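Local coordinates for CRISPR-associated protein, Cse2 family (Meiothermus ruber, PDB 3WA8), which probably binds G-rich crRNA sequence as the CasB (Cse2) subunit of a type I-E CRISPR complex and helps to stabilise the R-loop, at residues Gly110-Gln115 against Gln150-Gln155; Ala114-Ala119 against Lys124-Arg129; Ala132-Asp137 against Lys182-Phe187; Pro24-Arg29 against Val42-Gly47. All coordinates share one frame; numbering follows the deposited sequence.

Interaction 1 (Gly110-Gln115 against Gln150-Gln155); sequences GHAIAQ and QLIESQ
Ala-112 and Ile-113 meet Ile-152 in the apolar core of an all-helical fold, where helix 109-119 packs on helix 141-154. The two backbones come closest at Ile-113 and Ile-152, whose CA atoms are 6.7 Å apart. The contact is small and is carried by one methyl group. CD1 of Ile-152 lies 3.8 Å from CG1 of Ile-113. The same CD1 is 4.5 Å from CB of Ala-112, a looser approach. It thus reaches two successive residues of the facing helix. Ile-152 holds CG1 anti to its carbonyl carbon (chi1 -66°). Its chi2 of 158° then stretches the chain, which carries CD1 out to the other helix. The side chain of Ile-113 runs across that of Ile-152 at about a right angle, so the methylene of one meets the end of the other. Ala-112 directs its CB at the partner helix, and its short side chain leaves the longer reach to Ile-152.

Other parts of the fold close around the three residues. Ile-113 also touches Phe-130 and Leu-133 of helix 124-135 and Phe-187 of helix 178-197. Ile-152 also rests on Ile-158 and Ile-160. On the far flanks, His-111 ND1 is hydrogen-bonded to Thr-190 OG1, and Glu-153 bonds to Thr-75 OG1 and Val-76 N. The polar ends of His-111 and Glu-153 thus find their partners outside this contact. The contact itself is purely dispersive and hydrophobic. With no directional bond across it, its position depends on shape and on the burial of all three side chains.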
loop_
_atom_site.group_PDB
_atom_site.type_symbol
_atom_site.label_atom_id
_atom_site.label_comp_id
_atom_site.label_asym_id
_atom_site.label_seq_id
_atom_site.Cartn_x
_atom_site.Cartn_y
_atom_site.Cartn_z
ATOM N N GLY A 110 2.606 3.862 -7.163
ATOM C CA GLY A 110 3.104 4.914 -8.024
ATOM C C GLY A 110 1.931 5.589 -8.719
ATOM O O GLY A 110 1.801 6.828 -8.709
ATOM N N HIS A 111 1.040 4.790 -9.299
ATOM C CA HIS A 111 -0.107 5.402 -9.964
ATOM C C HIS A 111 -0.960 6.222 -8.977
ATOM O O HIS A 111 -1.387 7.339 -9.310
ATOM C CB HIS A 111 -0.930 4.388 -10.751
ATOM C CG HIS A 111 -2.221 4.938 -11.277
ATOM N ND1 HIS A 111 -2.315 5.603 -12.478
ATOM C CD2 HIS A 111 -3.475 4.907 -10.767
ATOM C CE1 HIS A 111 -3.569 5.955 -12.689
ATOM N NE2 HIS A 111 -4.292 5.552 -11.658
ATOM N N ALA A 112 -1.188 5.690 -7.770
ATOM C CA ALA A 112 -2.021 6.402 -6.794
ATOM C C ALA A 112 -1.363 7.750 -6.479
ATOM O O ALA A 112 -2.041 8.793 -6.465
ATOM C CB ALA A 112 -2.249 5.583 -5.540
ATOM N N ILE A 113 -0.036 7.728 -6.301
ATOM C CA ILE A 113 0.693 8.918 -5.911
ATOM C C ILE A 113 0.657 9.979 -7.019
ATOM O O ILE A 113 0.514 11.190 -6.738
ATOM C CB ILE A 113 2.124 8.587 -5.447
ATOM C CG1 ILE A 113 2.080 7.906 -4.087
ATOM C CG2 ILE A 113 2.993 9.855 -5.305
ATOM C CD1 ILE A 113 3.255 7.011 -3.831
ATOM N N ALA A 114 0.758 9.534 -8.268
ATOM C CA ALA A 114 0.707 10.469 -9.376
ATOM C C ALA A 114 -0.642 11.157 -9.393
ATOM O O ALA A 114 -0.731 12.361 -9.640
ATOM C CB ALA A 114 0.944 9.772 -10.668
ATOM N N GLN A 115 -1.695 10.395 -9.114
ATOM C CA GLN A 115 -3.047 10.935 -9.114
ATOM C C GLN A 115 -3.151 12.039 -8.069
ATOM O O GLN A 115 -3.786 13.079 -8.305
ATOM C CB GLN A 115 -4.069 9.829 -8.850
ATOM C CG GLN A 115 -4.416 9.028 -10.069
ATOM C CD GLN A 115 -5.333 7.876 -9.773
ATOM O OE1 GLN A 115 -5.087 7.090 -8.869
ATOM N NE2 GLN A 115 -6.381 7.746 -10.560
ATOM N N GLN A 150 -1.599 8.502 4.043
ATOM C CA GLN A 150 -2.330 9.590 4.644
ATOM C C GLN A 150 -2.605 10.734 3.656
ATOM O O GLN A 150 -3.736 11.217 3.561
ATOM C CB GLN A 150 -1.541 10.122 5.817
ATOM C CG GLN A 150 -1.963 9.577 7.128
ATOM C CD GLN A 150 -2.301 10.725 8.026
ATOM O OE1 GLN A 150 -2.228 11.887 7.600
ATOM N NE2 GLN A 150 -2.673 10.432 9.273
ATOM N N LEU A 151 -1.578 11.175 2.922
ATOM C CA LEU A 151 -1.805 12.233 1.960
ATOM C C LEU A 151 -2.776 11.773 0.898
ATOM O O LEU A 151 -3.771 12.450 0.650
ATOM C CB LEU A 151 -0.512 12.751 1.350
ATOM C CG LEU A 151 0.219 13.785 2.201
ATOM C CD1 LEU A 151 1.518 14.161 1.542
ATOM C CD2 LEU A 151 -0.623 15.001 2.414
ATOM N N ILE A 152 -2.502 10.621 0.302
ATOM C CA ILE A 152 -3.397 10.041 -0.678
ATOM C C ILE A 152 -4.868 10.005 -0.220
ATOM O O ILE A 152 -5.769 10.336 -1.004
ATOM C CB ILE A 152 -2.954 8.631 -1.032
ATOM C CG1 ILE A 152 -1.617 8.681 -1.750
ATOM C CG2 ILE A 152 -3.970 7.951 -1.919
ATOM C CD1 ILE A 152 -0.855 7.404 -1.682
ATOM N N GLU A 153 -5.099 9.624 1.041
ATOM C CA GLU A 153 -6.454 9.452 1.601
ATOM C C GLU A 153 -7.176 10.786 1.799
ATOM O O GLU A 153 -8.392 10.830 1.869
ATOM C CB GLU A 153 -6.401 8.674 2.921
ATOM C CG GLU A 153 -5.942 7.205 2.795
ATOM C CD GLU A 153 -7.082 6.193 2.802
ATOM O OE1 GLU A 153 -8.226 6.559 3.127
ATOM O OE2 GLU A 153 -6.835 5.006 2.513
ATOM N N SER A 154 -6.422 11.874 1.876
ATOM C CA SER A 154 -6.998 13.206 1.843
ATOM C C SER A 154 -7.735 13.497 0.562
ATOM O O SER A 154 -8.703 14.245 0.591
ATOM C CB SER A 154 -5.926 14.277 2.008
ATOM O OG SER A 154 -5.467 14.307 3.339
ATOM N N GLN A 155 -7.263 12.981 -0.572
ATOM C CA GLN A 155 -8.065 13.119 -1.794
ATOM C C GLN A 155 -9.096 12.031 -1.748
ATOM O O GLN A 155 -8.804 10.884 -1.437
ATOM C CB GLN A 155 -7.258 13.012 -3.076
ATOM C CG GLN A 155 -6.163 14.016 -3.194
ATOM C CD GLN A 155 -6.650 15.420 -3.147
ATOM O OE1 GLN A 155 -6.220 16.203 -2.302
ATOM N NE2 GLN A 155 -7.545 15.762 -4.056
#

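Interaction 2 (Ala114-Ala119 against Lys124-Arg129); sequences AQLYLA and KSIEQR
Tyr-117 and Ile-126 face each other in a helical hairpin. Helices 109-119 and 124-135 run antiparallel here, joined by a four-residue link. The short axes pass at 9.1 Å, with 159° between their directions. Tyr-117 begins the contact at its base: CB lies 3.8 Å from Ile-126 CG2. CG is anti to the backbone N (chi1 174°), which swings the ring along the neighbouring helix towards its N-terminal end. There CE1 meets the backbone and the start of a side chain. Lys-124 N approaches at the ring edge, and Glu-127 CB comes obliquely, 4.0 Å from CE1. Beyond this the ring and the extended Glu-127 chain run side by side in the same direction. Their tips do not bond, since Tyr-117 OH and Glu-127 OE1 stay 4.2 Å apart. Glu-127 OE2 is instead hydrogen-bonded to Tyr-188 OH.

The other branch of Ile-126 turns to Leu-116. Its CG1 lies 3.9 Å from Leu-116 CD2, and the two side chains cross at about a right angle. Ile-126 thus touches two successive residues, one with each branch. Replacing Ile-126 by an alanine would remove both branches and would probably open a gap beside Leu-116 CD2 and Tyr-117 CB. Phe-187 of helix 178-197 meets the Tyr-117 ring with the planes at about 50°. At the start of helix 124-135, Ile-126 N is hydrogen-bonded to Ser-123 OG.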
loop_
_atom_site.group_PDB
_atom_site.type_symbol
_atom_site.label_atom_id
_atom_site.label_comp_id
_atom_site.label_asym_id
_atom_site.label_seq_id
_atom_site.Cartn_x
_atom_site.Cartn_y
_atom_site.Cartn_z
ATOM N N ALA A 114 0.758 9.534 -8.268
ATOM C CA ALA A 114 0.707 10.469 -9.376
ATOM C C ALA A 114 -0.642 11.157 -9.393
ATOM O O ALA A 114 -0.731 12.361 -9.640
ATOM C CB ALA A 114 0.944 9.772 -10.668
ATOM N N GLN A 115 -1.695 10.395 -9.114
ATOM C CA GLN A 115 -3.047 10.935 -9.114
ATOM C C GLN A 115 -3.151 12.039 -8.069
ATOM O O GLN A 115 -3.786 13.079 -8.305
ATOM C CB GLN A 115 -4.069 9.829 -8.850
ATOM C CG GLN A 115 -4.416 9.028 -10.069
ATOM C CD GLN A 115 -5.333 7.876 -9.773
ATOM O OE1 GLN A 115 -5.087 7.090 -8.869
ATOM N NE2 GLN A 115 -6.381 7.746 -10.560
ATOM N N LEU A 116 -2.516 11.803 -6.919
ATOM C CA LEU A 116 -2.474 12.766 -5.840
ATOM C C LEU A 116 -1.684 13.998 -6.295
ATOM O O LEU A 116 -2.149 15.146 -6.157
ATOM C CB LEU A 116 -1.847 12.121 -4.625
ATOM C CG LEU A 116 -1.362 13.063 -3.551
ATOM C CD1 LEU A 116 -2.547 13.701 -2.841
ATOM C CD2 LEU A 116 -0.497 12.312 -2.603
ATOM N N TYR A 117 -0.513 13.753 -6.873
ATOM C CA TYR A 117 0.315 14.803 -7.429
ATOM C C TYR A 117 -0.477 15.723 -8.346
ATOM O O TYR A 117 -0.430 16.942 -8.190
ATOM C CB TYR A 117 1.452 14.146 -8.177
ATOM C CG TYR A 117 2.361 15.054 -8.946
ATOM C CD1 TYR A 117 3.178 15.963 -8.296
ATOM C CD2 TYR A 117 2.445 14.963 -10.321
ATOM C CE1 TYR A 117 4.035 16.777 -8.997
ATOM C CE2 TYR A 117 3.295 15.780 -11.039
ATOM C CZ TYR A 117 4.093 16.685 -10.371
ATOM O OH TYR A 117 4.949 17.498 -11.072
ATOM N N LEU A 118 -1.220 15.144 -9.286
ATOM C CA LEU A 118 -1.974 15.933 -10.269
ATOM C C LEU A 118 -3.153 16.655 -9.637
ATOM O O LEU A 118 -3.504 17.757 -10.048
ATOM C CB LEU A 118 -2.458 15.057 -11.424
ATOM C CG LEU A 118 -1.411 14.444 -12.362
ATOM C CD1 LEU A 118 -1.902 13.120 -12.901
ATOM C CD2 LEU A 118 -1.017 15.366 -13.510
ATOM N N ALA A 119 -3.760 16.031 -8.636
ATOM C CA ALA A 119 -4.849 16.649 -7.881
ATOM C C ALA A 119 -4.390 17.919 -7.151
ATOM O O ALA A 119 -5.186 18.825 -6.931
ATOM C CB ALA A 119 -5.458 15.645 -6.893
ATOM N N LYS A 124 5.272 20.124 -6.403
ATOM C CA LYS A 124 6.611 19.575 -6.269
ATOM C C LYS A 124 6.887 18.939 -4.902
ATOM O O LYS A 124 7.686 18.000 -4.798
ATOM C CB LYS A 124 7.689 20.560 -6.726
ATOM C CG LYS A 124 8.116 20.280 -8.180
ATOM C CD LYS A 124 8.851 21.468 -8.804
ATOM C CE LYS A 124 8.823 21.406 -10.347
ATOM N NZ LYS A 124 9.322 22.666 -11.005
ATOM N N SER A 125 6.192 19.386 -3.866
ATOM C CA SER A 125 6.381 18.741 -2.593
ATOM C C SER A 125 5.869 17.283 -2.610
ATOM O O SER A 125 6.433 16.426 -1.930
ATOM C CB SER A 125 5.798 19.564 -1.447
ATOM O OG SER A 125 4.400 19.412 -1.382
ATOM N N ILE A 126 4.827 16.971 -3.381
ATOM C CA ILE A 126 4.399 15.573 -3.414
ATOM C C ILE A 126 5.447 14.767 -4.170
ATOM O O ILE A 126 5.758 13.618 -3.795
ATOM C CB ILE A 126 2.953 15.344 -3.975
ATOM C CG1 ILE A 126 1.904 15.435 -2.856
ATOM C CG2 ILE A 126 2.800 13.938 -4.587
ATOM C CD1 ILE A 126 1.397 16.830 -2.588
ATOM N N GLU A 127 6.016 15.373 -5.214
ATOM C CA GLU A 127 7.000 14.674 -6.008
ATOM C C GLU A 127 8.205 14.364 -5.153
ATOM O O GLU A 127 8.745 13.256 -5.208
ATOM C CB GLU A 127 7.415 15.494 -7.197
ATOM C CG GLU A 127 8.197 14.712 -8.217
ATOM C CD GLU A 127 8.551 15.561 -9.394
ATOM O OE1 GLU A 127 8.610 16.796 -9.216
ATOM O OE2 GLU A 127 8.762 15.010 -10.493
ATOM N N GLN A 128 8.605 15.335 -4.336
ATOM C CA GLN A 128 9.741 15.153 -3.438
ATOM C C GLN A 128 9.481 14.113 -2.359
ATOM O O GLN A 128 10.277 13.202 -2.158
ATOM C CB GLN A 128 10.172 16.483 -2.840
ATOM C CG GLN A 128 11.131 17.243 -3.761
ATOM C CD GLN A 128 11.241 18.687 -3.356
ATOM O OE1 GLN A 128 10.913 19.042 -2.209
ATOM N NE2 GLN A 128 11.689 19.545 -4.280
ATOM N N ARG A 129 8.337 14.231 -1.703
ATOM C CA ARG A 129 7.926 13.244 -0.728
ATOM C C ARG A 129 7.934 11.870 -1.386
ATOM O O ARG A 129 8.307 10.880 -0.746
ATOM C CB ARG A 129 6.562 13.591 -0.130
ATOM C CG ARG A 129 6.063 12.573 0.882
ATOM C CD ARG A 129 5.043 13.182 1.845
ATOM N NE ARG A 129 5.657 13.655 3.079
ATOM C CZ ARG A 129 5.172 14.644 3.817
ATOM N NH1 ARG A 129 4.072 15.279 3.433
ATOM N NH2 ARG A 129 5.795 15.022 4.929
#

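Interaction 3 (Ala132-Asp137 against Lys182-Phe187); sequences ALLDAD and KWARAF
Leu-134 divides its two methyls between Trp-183 and Ala-184. CD2 lies 3.9 Å from Trp-183 CB and equally near the ring atom CE3, which it approaches obliquely. CD1 takes the next residue, 3.9 Å from Ala-184 CB. The preceding Leu-133 reaches the same indole farther out. Its CD2 stands at the ring edge, 4.1 Å from CZ3. CG of Leu-133 is anti to the backbone N (chi1 -175°), whereas in Leu-134 it is anti to the carbonyl carbon (chi1 -59°). One methyl of each leucine thus meets a different atom of the same ring.

The next shell fixes the indole. Trp-183 NE1 is hydrogen-bonded to Asp-168 OD2, which pins the polar edge, and Trp-172 packs edge-to-face with the ring. Asp-168 also forms a salt bridge with Lys-182. Behind Leu-133 lie Leu-141 and Arg-144 of helix 141-154, and Ile-113 of helix 109-119. Trp-172 NE1 bonds to Ala-136 O. Apolar packing around a buried tryptophan joins helices 124-135 and 178-197 in this all-alpha fold.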
loop_
_atom_site.group_PDB
_atom_site.type_symbol
_atom_site.label_atom_id
_atom_site.label_comp_id
_atom_site.label_asym_id
_atom_site.label_seq_id
_atom_site.Cartn_x
_atom_site.Cartn_y
_atom_site.Cartn_z
ATOM N N ALA A 132 11.429 10.698 -1.957
ATOM C CA ALA A 132 11.959 10.320 -0.665
ATOM C C ALA A 132 11.460 8.939 -0.300
ATOM O O ALA A 132 12.198 8.144 0.271
ATOM C CB ALA A 132 11.564 11.310 0.379
ATOM N N LEU A 133 10.198 8.663 -0.630
ATOM C CA LEU A 133 9.613 7.351 -0.444
ATOM C C LEU A 133 10.394 6.297 -1.233
ATOM O O LEU A 133 10.759 5.258 -0.687
ATOM C CB LEU A 133 8.148 7.369 -0.858
ATOM C CG LEU A 133 7.342 6.101 -0.620
ATOM C CD1 LEU A 133 7.214 5.787 0.826
ATOM C CD2 LEU A 133 5.997 6.232 -1.238
ATOM N N LEU A 134 10.703 6.561 -2.495
ATOM C CA LEU A 134 11.425 5.551 -3.264
ATOM C C LEU A 134 12.839 5.283 -2.730
ATOM O O LEU A 134 13.447 4.264 -3.075
ATOM C CB LEU A 134 11.481 5.914 -4.747
ATOM C CG LEU A 134 10.186 6.103 -5.524
ATOM C CD1 LEU A 134 10.485 6.435 -6.972
ATOM C CD2 LEU A 134 9.358 4.846 -5.442
ATOM N N ASP A 135 13.369 6.196 -1.913
ATOM C CA ASP A 135 14.717 6.038 -1.338
ATOM C C ASP A 135 14.734 5.235 -0.037
ATOM O O ASP A 135 15.787 4.784 0.402
ATOM C CB ASP A 135 15.336 7.401 -1.037
ATOM C CG ASP A 135 16.019 8.002 -2.223
ATOM O OD1 ASP A 135 16.943 7.351 -2.767
ATOM O OD2 ASP A 135 15.649 9.133 -2.609
ATOM N N ALA A 136 13.573 5.105 0.596
ATOM C CA ALA A 136 13.483 4.536 1.917
ATOM C C ALA A 136 14.171 3.191 1.973
ATOM O O ALA A 136 14.110 2.428 1.023
ATOM C CB ALA A 136 12.040 4.396 2.308
ATOM N N ASP A 137 14.848 2.917 3.081
ATOM C CA ASP A 137 15.238 1.561 3.420
ATOM C C ASP A 137 14.157 0.922 4.305
ATOM O O ASP A 137 13.164 1.562 4.674
ATOM C CB ASP A 137 16.600 1.543 4.099
ATOM C CG ASP A 137 16.634 2.350 5.397
ATOM O OD1 ASP A 137 15.555 2.576 6.012
ATOM O OD2 ASP A 137 17.767 2.741 5.817
ATOM N N LYS A 182 9.433 0.185 -10.653
ATOM C CA LYS A 182 8.099 -0.018 -11.203
ATOM C C LYS A 182 7.247 1.163 -10.822
ATOM O O LYS A 182 6.552 1.732 -11.660
ATOM C CB LYS A 182 7.479 -1.293 -10.640
ATOM C CG LYS A 182 6.259 -1.812 -11.407
ATOM C CD LYS A 182 5.300 -2.560 -10.490
ATOM C CE LYS A 182 5.877 -3.870 -9.912
ATOM N NZ LYS A 182 5.097 -4.343 -8.724
ATOM N N TRP A 183 7.322 1.539 -9.551
ATOM C CA TRP A 183 6.579 2.675 -9.068
ATOM C C TRP A 183 6.952 3.924 -9.834
ATOM O O TRP A 183 6.072 4.636 -10.303
ATOM C CB TRP A 183 6.824 2.860 -7.588
ATOM C CG TRP A 183 6.075 1.885 -6.773
ATOM C CD1 TRP A 183 5.512 0.712 -7.199
ATOM C CD2 TRP A 183 5.822 1.960 -5.377
ATOM N NE1 TRP A 183 4.915 0.057 -6.156
ATOM C CE2 TRP A 183 5.098 0.790 -5.020
ATOM C CE3 TRP A 183 6.151 2.885 -4.380
ATOM C CZ2 TRP A 183 4.687 0.531 -3.720
ATOM C CZ3 TRP A 183 5.738 2.629 -3.072
ATOM C CH2 TRP A 183 5.007 1.457 -2.758
ATOM N N ALA A 184 8.247 4.174 -9.994
ATOM C CA ALA A 184 8.691 5.393 -10.626
ATOM C C ALA A 184 8.097 5.507 -12.025
ATOM O O ALA A 184 7.665 6.594 -12.470
ATOM C CB ALA A 184 10.206 5.433 -10.686
ATOM N N ARG A 185 8.061 4.375 -12.720
ATOM C CA ARG A 185 7.616 4.374 -14.101
ATOM C C ARG A 185 6.144 4.618 -14.122
ATOM O O ARG A 185 5.666 5.304 -15.001
ATOM C CB ARG A 185 7.956 3.073 -14.820
ATOM C CG ARG A 185 9.426 2.780 -14.834
ATOM C CD ARG A 185 9.744 1.590 -15.659
ATOM N NE ARG A 185 11.150 1.326 -15.476
ATOM C CZ ARG A 185 11.920 0.699 -16.345
ATOM N NH1 ARG A 185 11.414 0.234 -17.480
ATOM N NH2 ARG A 185 13.210 0.550 -16.071
ATOM N N ALA A 186 5.432 4.088 -13.140
ATOM C CA ALA A 186 3.998 4.285 -13.081
ATOM C C ALA A 186 3.740 5.751 -12.881
ATOM O O ALA A 186 2.945 6.334 -13.599
ATOM C CB ALA A 186 3.386 3.481 -11.971
ATOM N N PHE A 187 4.429 6.358 -11.926
ATOM C CA PHE A 187 4.248 7.771 -11.647
ATOM C C PHE A 187 4.440 8.616 -12.906
ATOM O O PHE A 187 3.547 9.368 -13.307
ATOM C CB PHE A 187 5.231 8.218 -10.579
ATOM C CG PHE A 187 5.102 9.669 -10.195
ATOM C CD1 PHE A 187 4.292 10.048 -9.119
ATOM C CD2 PHE A 187 5.802 10.648 -10.882
ATOM C CE1 PHE A 187 4.150 11.385 -8.746
ATOM C CE2 PHE A 187 5.669 12.002 -10.508
ATOM C CZ PHE A 187 4.836 12.369 -9.442
#

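Interaction 4 (Pro24-Arg29 against Val42-Gly47); sequences PADLAR and VPLVEG
The carboxylate of Asp-26 has Leu-44 over one face. Leu-44 CD2 stands nearly straight above OD2, at 3.9 Å. Val-42 comes from the same side of the plane but at a slant, with CG1 3.8 Å from OD1. These are plain van der Waals contacts between oxygens and methyl groups. The polar work of the carboxylate is done elsewhere: OD2 is hydrogen-bonded to the backbone N of Thr-23, the residue just before helix 24-32. Asp-26 keeps CG beside its own backbone N (chi1 -62°), so the group folds back towards the start of its helix.

The guanidinium of Arg-29 takes no part in this pairing; NH1 forms a salt bridge with Glu-40 OE2. Only the aliphatic part of Arg-29 takes part here. Its CB lies 3.5 Å from Val-42 CG2, and CD is 4.1 Å from the same methyl. The two side chains slide past each other in opposite directions.

Val-42 is therefore shared, with one branch for Asp-26 and the other for Arg-29. It sits at the N-cap position of helix 43-49, and its N bonds to Tyr-66 OH. Met-30 touches both Val-42 and Leu-44 and extends the apolar patch. The contact joins helix 24-32 to the start of helix 43-49. The methyls probably shield part of the carboxylate from water, while the Thr-23 N-H and the nearby helix start would be expected to favour its negative charge. Two charged residues thus lend carbon to an apolar seam and keep their charges for partners along its borders.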
loop_
_atom_site.group_PDB
_atom_site.type_symbol
_atom_site.label_atom_id
_atom_site.label_comp_id
_atom_site.label_asym_id
_atom_site.label_seq_id
_atom_site.Cartn_x
_atom_site.Cartn_y
_atom_site.Cartn_z
ATOM N N PRO A 24 -14.545 -5.015 14.877
ATOM C CA PRO A 24 -14.094 -3.669 15.212
ATOM C C PRO A 24 -12.922 -3.690 16.171
ATOM O O PRO A 24 -12.010 -2.888 16.012
ATOM C CB PRO A 24 -15.324 -3.024 15.822
ATOM C CG PRO A 24 -16.437 -3.788 15.234
ATOM C CD PRO A 24 -15.962 -5.196 15.220
ATOM N N ALA A 25 -12.919 -4.627 17.118
ATOM C CA ALA A 25 -11.731 -4.849 17.958
ATOM C C ALA A 25 -10.479 -5.136 17.131
ATOM O O ALA A 25 -9.443 -4.534 17.397
ATOM C CB ALA A 25 -11.948 -5.935 18.965
ATOM N N ASP A 26 -10.555 -6.027 16.141
ATOM C CA ASP A 26 -9.380 -6.299 15.320
ATOM C C ASP A 26 -8.868 -5.013 14.717
ATOM O O ASP A 26 -7.641 -4.750 14.737
ATOM C CB ASP A 26 -9.684 -7.253 14.187
ATOM C CG ASP A 26 -10.145 -8.599 14.674
ATOM O OD1 ASP A 26 -9.474 -9.119 15.608
ATOM O OD2 ASP A 26 -11.153 -9.138 14.122
ATOM N N LEU A 27 -9.789 -4.188 14.199
ATOM C CA LEU A 27 -9.373 -2.978 13.477
ATOM C C LEU A 27 -8.654 -2.017 14.435
ATOM O O LEU A 27 -7.632 -1.392 14.071
ATOM C CB LEU A 27 -10.562 -2.334 12.777
ATOM C CG LEU A 27 -11.309 -3.276 11.843
ATOM C CD1 LEU A 27 -12.684 -2.754 11.534
ATOM C CD2 LEU A 27 -10.531 -3.483 10.565
ATOM N N ALA A 28 -9.155 -1.957 15.673
ATOM C CA ALA A 28 -8.552 -1.122 16.689
ATOM C C ALA A 28 -7.109 -1.550 16.911
ATOM O O ALA A 28 -6.224 -0.701 16.884
ATOM C CB ALA A 28 -9.352 -1.154 17.979
ATOM N N ARG A 29 -6.880 -2.858 17.083
ATOM C CA ARG A 29 -5.539 -3.395 17.243
ATOM C C ARG A 29 -4.654 -3.120 16.024
ATOM O O ARG A 29 -3.532 -2.573 16.167
ATOM C CB ARG A 29 -5.582 -4.870 17.468
ATOM C CG ARG A 29 -6.017 -5.254 18.836
ATOM C CD ARG A 29 -5.618 -6.707 19.145
ATOM N NE ARG A 29 -5.218 -6.691 20.522
ATOM C CZ ARG A 29 -3.970 -6.602 20.939
ATOM N NH1 ARG A 29 -2.956 -6.615 20.089
ATOM N NH2 ARG A 29 -3.738 -6.530 22.230
ATOM N N VAL A 42 -2.359 -9.454 16.423
ATOM C CA VAL A 42 -3.783 -9.650 16.105
ATOM C C VAL A 42 -4.074 -11.083 15.624
ATOM O O VAL A 42 -3.646 -11.469 14.512
ATOM C CB VAL A 42 -4.268 -8.658 15.010
ATOM C CG1 VAL A 42 -5.736 -8.887 14.730
ATOM C CG2 VAL A 42 -4.025 -7.216 15.404
ATOM N N PRO A 43 -4.832 -11.871 16.418
ATOM C CA PRO A 43 -4.989 -13.312 16.125
ATOM C C PRO A 43 -5.365 -13.527 14.681
ATOM O O PRO A 43 -4.743 -14.327 14.001
ATOM C CB PRO A 43 -6.130 -13.744 17.033
ATOM C CG PRO A 43 -6.047 -12.841 18.183
ATOM C CD PRO A 43 -5.598 -11.483 17.609
ATOM N N LEU A 44 -6.351 -12.779 14.210
ATOM C CA LEU A 44 -6.712 -12.778 12.796
ATOM C C LEU A 44 -5.513 -12.833 11.823
ATOM O O LEU A 44 -5.416 -13.731 10.961
ATOM C CB LEU A 44 -7.547 -11.536 12.489
ATOM C CG LEU A 44 -8.424 -11.683 11.246
ATOM C CD1 LEU A 44 -9.337 -12.934 11.362
ATOM C CD2 LEU A 44 -9.240 -10.427 11.011
ATOM N N VAL A 45 -4.609 -11.871 11.972
ATOM C CA VAL A 45 -3.438 -11.759 11.106
ATOM C C VAL A 45 -2.480 -12.895 11.361
ATOM O O VAL A 45 -2.057 -13.563 10.415
ATOM C CB VAL A 45 -2.733 -10.439 11.352
ATOM C CG1 VAL A 45 -1.384 -10.421 10.672
ATOM C CG2 VAL A 45 -3.643 -9.282 10.898
ATOM N N GLU A 46 -2.176 -13.127 12.642
ATOM C CA GLU A 46 -1.321 -14.232 13.072
ATOM C C GLU A 46 -1.779 -15.569 12.493
ATOM O O GLU A 46 -0.962 -16.385 12.042
ATOM C CB GLU A 46 -1.312 -14.324 14.589
ATOM C CG GLU A 46 -0.618 -13.178 15.270
ATOM C CD GLU A 46 0.842 -13.094 14.927
ATOM O OE1 GLU A 46 1.454 -14.158 14.716
ATOM O OE2 GLU A 46 1.384 -11.971 14.870
ATOM N N GLY A 47 -3.091 -15.780 12.532
ATOM C CA GLY A 47 -3.707 -16.931 11.936
ATOM C C GLY A 47 -3.312 -17.057 10.486
ATOM O O GLY A 47 -2.923 -18.142 10.026
#

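How the interactions relate
Interactions 1, 2 and 3 belong to one helical bundle and touch one another. Interactions 1 and 2 share helix 109-119, while 2 and 3 share helix 124-135. Phe-187 of interaction 3 packs against Ala-114, which 1 and 2 have in common. Interactions 1 and 2 are buried contacts; interaction 3 is partly buried. Interaction 4 stands apart, across the chain's centre, its own centre about 26 Å from that of interaction 1. The chemistry follows the place. Interaction 1 is wholly aliphatic. Interactions 2 and 3 add an aromatic ring. In interaction 4, towards the surface, charged side chains supply much of the contact.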